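Local coordinates for protein acetyltransferase, GNAT family (Colwellia psychrerythraea, PDB 3IWG) that probably transfers acyl groups, most likely acetyl from acetyl-CoA, to an acceptor that is not known, at residues G195-F200 / A236-T241. Sequence-based numbering, arbitrary orientation.
Sequences GECRLF and ATQGLT
Cys-197 and Leu-199, two residues of strand 190-199, meet Gln-238 and Leu-240, which flank the turn closing helix 223-237. On the strand face turned from this helix, Arg-198 reaches back to Glu-196: its NE, 2.8 Å from Glu-196 OE1, and its NH1 hold that one oxygen side-on, within 2° of the guanidinium plane, in a salt bridge; Tyr-172 OH also hydrogen-bonds this oxygen. Cys-197 points its thiol at the helix; SG lies 4.2 Å from Gln-238 NE2, a van der Waals approach, and the side chain also packs on Leu-231 and Ala-235. Its carbonyl O accepts from a water at 3.0 Å, which Gln-238 NE2 reaches weakly at 3.4 Å; the stronger partner of NE2 is the carbonyl of His-234. Leu-199 supplies most of the strand's contact. Its CA-CB bond does not aim at the turn, but chi1 of -85° carries the branched end over: CD1 lies 3.6 Å from Leu-240 CD1, the side chains crossing at about a right angle, while both methyls border Gln-238 OE1. Cut back to an alanine, Leu-199 would probably leave a gap beside Leu-240 CD1 and Gln-238 OE1. Gly-239 N-H to Ala-236 O, 2.9 Å, is one of two bonds back into the last turn that, with positive phi, make a Schellman motif. The turn leading into strand 241-247 thus packs on strand 190-199, within the mixed alpha/beta GNAT fold.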
loop_
_atom_site.group_PDB
_atom_site.type_symbol
_atom_site.label_atom_id
_atom_site.label_comp_id
_atom_site.label_asym_id
_atom_site.label_seq_id
_atom_site.Cartn_x
_atom_site.Cartn_y
_atom_site.Cartn_z
ATOM N N GLY A 195 4.536 13.439 -9.422
ATOM C CA GLY A 195 4.868 14.237 -8.260
ATOM C C GLY A 195 4.021 13.833 -7.082
ATOM O O GLY A 195 2.842 13.479 -7.250
ATOM N N GLU A 196 4.616 13.926 -5.895
ATOM C CA GLU A 196 3.974 13.634 -4.614
ATOM C C GLU A 196 4.028 14.856 -3.683
ATOM O O GLU A 196 5.078 15.465 -3.526
ATOM C CB GLU A 196 4.677 12.469 -3.926
ATOM C CG GLU A 196 4.814 11.260 -4.823
ATOM C CD GLU A 196 5.433 10.011 -4.150
ATOM O OE1 GLU A 196 5.687 10.001 -2.920
ATOM O OE2 GLU A 196 5.659 9.018 -4.874
ATOM N N CYS A 197 2.890 15.215 -3.104
ATOM C CA CYS A 197 2.789 16.262 -2.137
ATOM C C CYS A 197 2.111 15.665 -0.896
ATOM O O CYS A 197 0.880 15.688 -0.789
ATOM C CB CYS A 197 1.947 17.386 -2.713
ATOM S SG CYS A 197 1.755 18.838 -1.648
ATOM N N ARG A 198 2.914 15.129 0.022
ATOM C CA ARG A 198 2.368 14.291 1.072
ATOM C C ARG A 198 2.182 15.027 2.350
ATOM O O ARG A 198 3.081 15.713 2.804
ATOM C CB ARG A 198 3.326 13.190 1.411
ATOM C CG ARG A 198 3.748 12.255 0.253
ATOM C CD ARG A 198 4.954 11.431 0.789
ATOM N NE ARG A 198 5.791 11.130 -0.320
ATOM C CZ ARG A 198 7.047 11.495 -0.515
ATOM N NH1 ARG A 198 7.604 11.118 -1.665
ATOM N NH2 ARG A 198 7.757 12.111 0.408
ATOM N N LEU A 199 1.040 14.839 2.968
ATOM C CA LEU A 199 0.792 15.445 4.253
ATOM C C LEU A 199 1.255 14.490 5.290
ATOM O O LEU A 199 1.338 13.315 5.033
ATOM C CB LEU A 199 -0.696 15.701 4.462
ATOM C CG LEU A 199 -1.146 17.011 3.851
ATOM C CD1 LEU A 199 -0.717 17.133 2.405
ATOM C CD2 LEU A 199 -2.709 17.185 4.026
ATOM N N PHE A 200 1.535 15.021 6.465
ATOM C CA PHE A 200 1.790 14.233 7.659
ATOM C C PHE A 200 0.540 14.129 8.520
ATOM O O PHE A 200 -0.138 15.129 8.796
ATOM C CB PHE A 200 2.841 14.918 8.465
ATOM C CG PHE A 200 4.176 14.919 7.805
ATOM C CD1 PHE A 200 5.042 13.856 7.993
ATOM C CD2 PHE A 200 4.572 15.983 7.012
ATOM C CE1 PHE A 200 6.295 13.868 7.411
ATOM C CE2 PHE A 200 5.808 15.989 6.395
ATOM C CZ PHE A 200 6.683 14.938 6.603
ATOM N N ALA A 236 1.355 25.174 -0.631
ATOM C CA ALA A 236 1.003 26.482 -0.142
ATOM C C ALA A 236 -0.544 26.739 -0.141
ATOM O O ALA A 236 -1.056 27.279 0.806
ATOM C CB ALA A 236 1.779 27.615 -0.913
ATOM N N THR A 237 -1.289 26.317 -1.151
ATOM C CA THR A 237 -2.734 26.487 -1.072
ATOM C C THR A 237 -3.373 25.745 0.106
ATOM O O THR A 237 -4.427 26.168 0.579
ATOM C CB THR A 237 -3.473 26.047 -2.335
ATOM O OG1 THR A 237 -3.432 24.610 -2.438
ATOM C CG2 THR A 237 -2.859 26.732 -3.575
ATOM N N GLN A 238 -2.745 24.663 0.575
ATOM C CA GLN A 238 -3.237 23.938 1.765
ATOM C C GLN A 238 -2.714 24.514 3.045
ATOM O O GLN A 238 -2.966 23.966 4.097
ATOM C CB GLN A 238 -2.840 22.467 1.726
ATOM C CG GLN A 238 -3.613 21.654 0.763
ATOM C CD GLN A 238 -2.938 20.351 0.493
ATOM O OE1 GLN A 238 -3.300 19.318 1.050
ATOM N NE2 GLN A 238 -1.944 20.387 -0.378
ATOM N N GLY A 239 -1.936 25.584 2.956
ATOM C CA GLY A 239 -1.373 26.243 4.147
ATOM C C GLY A 239 -0.109 25.592 4.680
ATOM O O GLY A 239 0.280 25.846 5.811
ATOM N N LEU A 240 0.528 24.761 3.863
ATOM C CA LEU A 240 1.687 23.954 4.327
ATOM C C LEU A 240 3.022 24.462 3.785
ATOM O O LEU A 240 3.108 24.975 2.703
ATOM C CB LEU A 240 1.516 22.492 3.903
ATOM C CG LEU A 240 0.178 21.816 4.189
ATOM C CD1 LEU A 240 0.055 20.491 3.421
ATOM C CD2 LEU A 240 0.016 21.626 5.679
ATOM N N THR A 241 4.070 24.268 4.544
ATOM C CA THR A 241 5.418 24.641 4.122
ATOM C C THR A 241 6.071 23.413 3.500
ATOM O O THR A 241 5.921 22.308 4.009
ATOM C CB THR A 241 6.223 25.120 5.345
ATOM O OG1 THR A 241 5.611 26.308 5.824
ATOM C CG2 THR A 241 7.631 25.469 5.012
HETATM O O HOH W 1 -1.648 17.164 -1.385
#